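Local structure of tyrosinase (Aspergillus oryzae, 6JU8) at residues 69-74 with 96-101; 216-221 with 362-367. The protein probably oxidises L-tyrosine and L-dopa to L-dopaquinone with molecular oxygen at a dinuclear copper centre, the chemistry of the tyrosinase family. The protein carries 1 engineered substitution. All coordinates share one frame; numbering follows the deposited sequence.

Interaction 1 (69-74 with 96-101). Engineered in segment 96-101: Ala96 (natural residue Cys). With CU (copper (II) ion), chain C.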
loop_
_atom_site.group_PDB
_atom_site.type_symbol
_atom_site.label_atom_id
_atom_site.label_comp_id
_atom_site.label_asym_id
_atom_site.label_seq_id
_atom_site.Cartn_x
_atom_site.Cartn_y
_atom_site.Cartn_z
ATOM N N GLY A 69 -5.284 -15.779 17.172
ATOM C CA GLY A 69 -5.688 -15.367 18.504
ATOM C C GLY A 69 -4.986 -16.140 19.592
ATOM O O GLY A 69 -4.918 -15.671 20.731
ATOM N N ILE A 70 -4.415 -17.307 19.296
ATOM C CA ILE A 70 -3.659 -18.026 20.337
ATOM C C ILE A 70 -2.554 -17.164 20.882
ATOM O O ILE A 70 -2.251 -17.192 22.082
ATOM C CB ILE A 70 -3.088 -19.336 19.736
ATOM C CG1 ILE A 70 -4.206 -20.345 19.438
ATOM C CG2 ILE A 70 -2.045 -19.928 20.665
ATOM C CD1 ILE A 70 -3.794 -21.504 18.567
ATOM N N HIS A 71 -1.896 -16.421 19.999
ATOM C CA HIS A 71 -0.675 -15.695 20.346
ATOM C C HIS A 71 -0.946 -14.570 21.342
ATOM O O HIS A 71 -0.149 -14.352 22.241
ATOM C CB HIS A 71 -0.086 -15.135 19.057
ATOM C CG HIS A 71 1.247 -14.487 19.168
ATOM N ND1 HIS A 71 1.356 -13.105 19.141
ATOM C CD2 HIS A 71 2.494 -14.970 19.313
ATOM C CE1 HIS A 71 2.653 -12.798 19.249
ATOM N NE2 HIS A 71 3.362 -13.899 19.353
ATOM N N GLY A 72 -2.033 -13.812 21.174
ATOM C CA GLY A 72 -2.265 -12.570 21.884
ATOM C C GLY A 72 -3.731 -12.232 22.009
ATOM O O GLY A 72 -4.540 -13.037 22.468
ATOM N N ALA A 73 -4.063 -10.995 21.649
ATOM C CA ALA A 73 -5.442 -10.523 21.717
ATOM C C ALA A 73 -6.296 -11.341 20.762
ATOM O O ALA A 73 -5.796 -11.737 19.692
ATOM C CB ALA A 73 -5.507 -9.036 21.377
ATOM N N PRO A 74 -7.572 -11.581 21.035
ATOM C CA PRO A 74 -8.346 -10.997 22.135
ATOM C C PRO A 74 -8.269 -11.711 23.477
ATOM O O PRO A 74 -9.076 -11.433 24.381
ATOM C CB PRO A 74 -9.796 -11.079 21.596
ATOM C CG PRO A 74 -9.776 -12.316 20.733
ATOM C CD PRO A 74 -8.432 -12.311 20.058
ATOM N N ALA A 96 1.320 -17.000 24.054
ATOM C CA ALA A 96 2.665 -16.952 23.517
ATOM C C ALA A 96 3.678 -16.704 24.630
ATOM O O ALA A 96 3.426 -15.915 25.547
ATOM C CB ALA A 96 2.775 -15.847 22.478
ATOM N N VAL A 97 4.814 -17.376 24.503
ATOM C CA VAL A 97 5.919 -17.146 25.430
ATOM C C VAL A 97 6.878 -16.109 24.858
ATOM O O VAL A 97 7.470 -16.327 23.800
ATOM C CB VAL A 97 6.722 -18.432 25.710
ATOM C CG1 VAL A 97 7.948 -18.080 26.539
ATOM C CG2 VAL A 97 5.850 -19.450 26.431
ATOM N N HIS A 98 7.005 -14.989 25.556
ATOM C CA HIS A 98 8.007 -13.963 25.286
ATOM C C HIS A 98 8.818 -13.716 26.548
ATOM O O HIS A 98 8.282 -13.843 27.663
ATOM C CB HIS A 98 7.338 -12.668 24.779
ATOM C CG HIS A 98 6.616 -12.916 23.487
ATOM N ND1 HIS A 98 5.238 -12.871 23.411
ATOM C CD2 HIS A 98 7.042 -13.232 22.239
ATOM C CE1 HIS A 98 4.866 -13.109 22.173
ATOM N NE2 HIS A 98 5.930 -13.363 21.426
ATOM N N ASN A 99 10.082 -13.383 26.371
ATOM C CA ASN A 99 10.981 -13.080 27.496
ATOM C C ASN A 99 11.073 -14.274 28.437
ATOM O O ASN A 99 11.141 -14.117 29.658
ATOM C CB ASN A 99 10.552 -11.832 28.273
ATOM C CG ASN A 99 11.669 -11.283 29.133
ATOM O OD1 ASN A 99 12.819 -11.172 28.702
ATOM N ND2 ASN A 99 11.367 -10.945 30.391
ATOM N N ASN A 100 11.098 -15.482 27.875
ATOM C CA ASN A 100 11.519 -16.664 28.629
ATOM C C ASN A 100 12.221 -17.629 27.696
ATOM O O ASN A 100 12.077 -17.537 26.470
ATOM C CB ASN A 100 10.324 -17.325 29.310
ATOM C CG ASN A 100 10.686 -18.142 30.532
ATOM O OD1 ASN A 100 11.863 -18.239 30.919
ATOM N ND2 ASN A 100 9.669 -18.732 31.144
ATOM N N TYR A 101 12.930 -18.590 28.274
ATOM C CA TYR A 101 13.787 -19.501 27.514
ATOM C C TYR A 101 13.024 -20.489 26.654
ATOM O O TYR A 101 13.600 -21.137 25.783
ATOM C CB TYR A 101 14.736 -20.236 28.476
ATOM C CG TYR A 101 15.407 -19.237 29.391
ATOM C CD1 TYR A 101 16.333 -18.339 28.865
ATOM C CD2 TYR A 101 15.099 -19.172 30.748
ATOM C CE1 TYR A 101 16.957 -17.414 29.687
ATOM C CE2 TYR A 101 15.719 -18.249 31.566
ATOM C CZ TYR A 101 16.635 -17.369 31.031
ATOM O OH TYR A 101 17.279 -16.421 31.791
HETATM CU CU CU C . 5.244 -14.757 19.856
HETATM O O HOH W 1 5.993 -13.532 18.569
#

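Interaction 2 (216-221 with 362-367)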
loop_
_atom_site.group_PDB
_atom_site.type_symbol
_atom_site.label_atom_id
_atom_site.label_comp_id
_atom_site.label_asym_id
_atom_site.label_seq_id
_atom_site.Cartn_x
_atom_site.Cartn_y
_atom_site.Cartn_z
ATOM N N THR A 216 -9.173 -4.862 21.149
ATOM C CA THR A 216 -9.089 -3.511 21.692
ATOM C C THR A 216 -7.903 -2.753 21.116
ATOM O O THR A 216 -7.027 -3.318 20.482
ATOM C CB THR A 216 -8.962 -3.539 23.224
ATOM O OG1 THR A 216 -7.735 -4.161 23.595
ATOM C CG2 THR A 216 -10.094 -4.370 23.842
ATOM N N SER A 217 -7.878 -1.445 21.375
ATOM C CA SER A 217 -6.620 -0.718 21.243
ATOM C C SER A 217 -5.578 -1.372 22.163
ATOM O O SER A 217 -5.898 -2.123 23.091
ATOM C CB SER A 217 -6.772 0.751 21.582
ATOM O OG SER A 217 -7.138 0.983 22.936
ATOM N N GLN A 218 -4.310 -1.106 21.859
ATOM C CA GLN A 218 -3.201 -1.732 22.554
ATOM C C GLN A 218 -2.182 -0.689 22.986
ATOM O O GLN A 218 -1.598 0.044 22.185
ATOM C CB GLN A 218 -2.548 -2.770 21.635
ATOM C CG GLN A 218 -3.529 -3.805 21.110
ATOM C CD GLN A 218 -4.114 -4.699 22.179
ATOM O OE1 GLN A 218 -3.517 -4.955 23.231
ATOM N NE2 GLN A 218 -5.292 -5.252 21.901
ATOM N N LYS A 219 -1.965 -0.555 24.290
ATOM C CA LYS A 219 -1.165 0.529 24.862
ATOM C C LYS A 219 0.319 0.175 24.709
ATOM O O LYS A 219 0.699 -0.947 25.031
ATOM C CB LYS A 219 -1.481 0.829 26.325
ATOM C CG LYS A 219 -0.876 2.141 26.836
ATOM C CD LYS A 219 -1.137 2.294 28.313
ATOM C CE LYS A 219 -2.592 2.425 28.706
ATOM N NZ LYS A 219 -3.352 3.459 27.964
ATOM N N THR A 220 1.062 1.134 24.178
ATOM C CA THR A 220 2.477 0.939 23.876
ATOM C C THR A 220 3.244 2.177 24.310
ATOM O O THR A 220 2.676 3.263 24.357
ATOM C CB THR A 220 2.692 0.769 22.356
ATOM O OG1 THR A 220 4.062 0.489 22.050
ATOM C CG2 THR A 220 2.363 2.059 21.619
ATOM N N GLU A 221 4.516 2.048 24.624
ATOM C CA GLU A 221 5.331 3.207 24.963
ATOM C C GLU A 221 6.210 3.595 23.771
ATOM O O GLU A 221 6.865 2.748 23.151
ATOM C CB GLU A 221 6.210 2.904 26.171
ATOM C CG GLU A 221 5.480 2.515 27.438
ATOM C CD GLU A 221 4.689 3.658 28.035
ATOM O OE1 GLU A 221 5.274 4.709 28.358
ATOM O OE2 GLU A 221 3.461 3.495 28.147
ATOM N N SER A 362 3.334 -5.119 17.332
ATOM C CA SER A 362 2.576 -5.137 18.582
ATOM C C SER A 362 2.256 -6.577 18.947
ATOM O O SER A 362 1.504 -7.280 18.253
ATOM C CB SER A 362 1.289 -4.321 18.357
ATOM O OG SER A 362 0.435 -4.477 19.472
ATOM N N VAL A 363 2.837 -7.077 20.043
ATOM C CA VAL A 363 2.645 -8.492 20.414
ATOM C C VAL A 363 1.180 -8.886 20.422
ATOM O O VAL A 363 0.845 -9.959 19.890
ATOM C CB VAL A 363 3.289 -8.795 21.778
ATOM C CG1 VAL A 363 2.800 -10.110 22.365
ATOM C CG2 VAL A 363 4.810 -8.848 21.610
ATOM N N PRO A 364 0.252 -8.116 20.991
ATOM C CA PRO A 364 -1.131 -8.577 21.018
ATOM C C PRO A 364 -1.747 -8.846 19.656
ATOM O O PRO A 364 -2.711 -9.615 19.614
ATOM C CB PRO A 364 -1.879 -7.448 21.736
ATOM C CG PRO A 364 -0.830 -6.742 22.541
ATOM C CD PRO A 364 0.450 -6.877 21.755
ATOM N N VAL A 365 -1.265 -8.252 18.559
ATOM C CA VAL A 365 -1.933 -8.404 17.276
ATOM C C VAL A 365 -1.021 -8.832 16.143
ATOM O O VAL A 365 -1.504 -8.963 15.009
ATOM C CB VAL A 365 -2.715 -7.130 16.873
ATOM C CG1 VAL A 365 -3.860 -6.870 17.846
ATOM C CG2 VAL A 365 -1.783 -5.928 16.775
ATOM N N ALA A 366 0.264 -9.079 16.412
ATOM C CA ALA A 366 1.197 -9.376 15.331
ATOM C C ALA A 366 0.814 -10.617 14.545
ATOM O O ALA A 366 1.076 -10.674 13.324
ATOM C CB ALA A 366 2.593 -9.544 15.928
ATOM N N ALA A 367 0.242 -11.627 15.202
ATOM C CA ALA A 367 -0.037 -12.890 14.508
ATOM C C ALA A 367 -1.136 -12.751 13.469
ATOM O O ALA A 367 -1.268 -13.628 12.610
ATOM C CB ALA A 367 -0.358 -13.981 15.534
#

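Interaction 1 (69-74 with 96-101)
His71 and His98 show how a metal can join two loop segments that share no direct polar bond. Their imidazoles point their NE2 atoms at one copper ion, His71 NE2 at 2.1 Å and His98 NE2 at 2.2 Å from the metal, with His107 completing the three-histidine site. A water is also bound, its oxygen 1.9 Å from the copper and near the plane of the His98 ring. The two side chains cross at about a right angle, the ring planes inclined by 79° and the centroids 5.0 Å apart, a pairing that is neither a stack nor a true edge-to-face contact. His71 NE2 meets the His98 ring at its edge, near its plane, 3.3 Å from His98 CE1. With CG anti to the backbone N (chi1 -173°), the His71 ring extends to the copper, while its ND1 makes a weak hydrogen bond to Val363 O that would help fix the ring's rotation. The second footing is the methyl group of Ala96, an engineered residue replacing the natural cysteine: Ala96 CB lies 3.3 Å from His71 CD2 and equally near His71 O. Both segments belong to the long loop region between helix 64-69 and helix 103-129; the latter supplies His107 and sets Tyr110 against His71 and Trp106 against Ala96, while Phe372 of helix 371-389 meets the His71 ring edge-to-face.

Interaction 2 (216-221 with 362-367)
A two-stranded antiparallel hairpin, 218-222 paired with 225-229, lies here over the loop that leads into helix 371-389, within the central domain of tyrosinase. The contact illustrates how one glutamine at the start of a strand can cover a proline at a loop turn. Gln218 CB points toward the loop, and the side chain then folds at chi2 (-65°), which lays its amide along the Pro364 ring instead of driving it straight into the loop. The two side chains run past one another in opposite directions: Gln218 CD comes within 3.6 Å of Pro364 CB, and Gln218 OE1 sits 3.3 Å from both Pro364 CG and Pro364 CB, so the amide meets the proline by van der Waals contact. Less intimate touches widen the patch, with Gln218 CB 4.1 Å from Ser362 OG and Gln218 CG 4.5 Å from Val365 CG1. The turn beneath is drawn together by its own backbone, Val365 N bonding to Ser362 O at 3.0 Å. On the hairpin side, backbone bonding to Leu229 ties down Gln218, and Trp75 also packs against its side chain. The amide is also tethered within its own segment: Gln218 NE2 donates to Thr216 O at 3.0 Å, a bent link with an N-H...O angle of 131° in which the nitrogen stands above the carbonyl plane, 54° out of it.

Interactions 1 and 2 form successive layers around the copper site, their centres 11 Å apart, and segment 362-367 connects them. Pro364 faces the hairpin with its ring while its backbone turns to the other contact: Ala73 N lies 2.8 Å from Pro364 O, a probable hydrogen bond. Next to it, Val363 touches two of the copper ligands, His71 and His98, with Val363 CG1 3.6 Å from His98 CE1. Ala367 CB adds a contact of 3.7 Å to His71 CB. Segment 362-367 thus forms part of the second shell, and Gln218 packs on its outer side, against Pro364, whose nearest side-chain atom is about 9 Å from a bound copper ion.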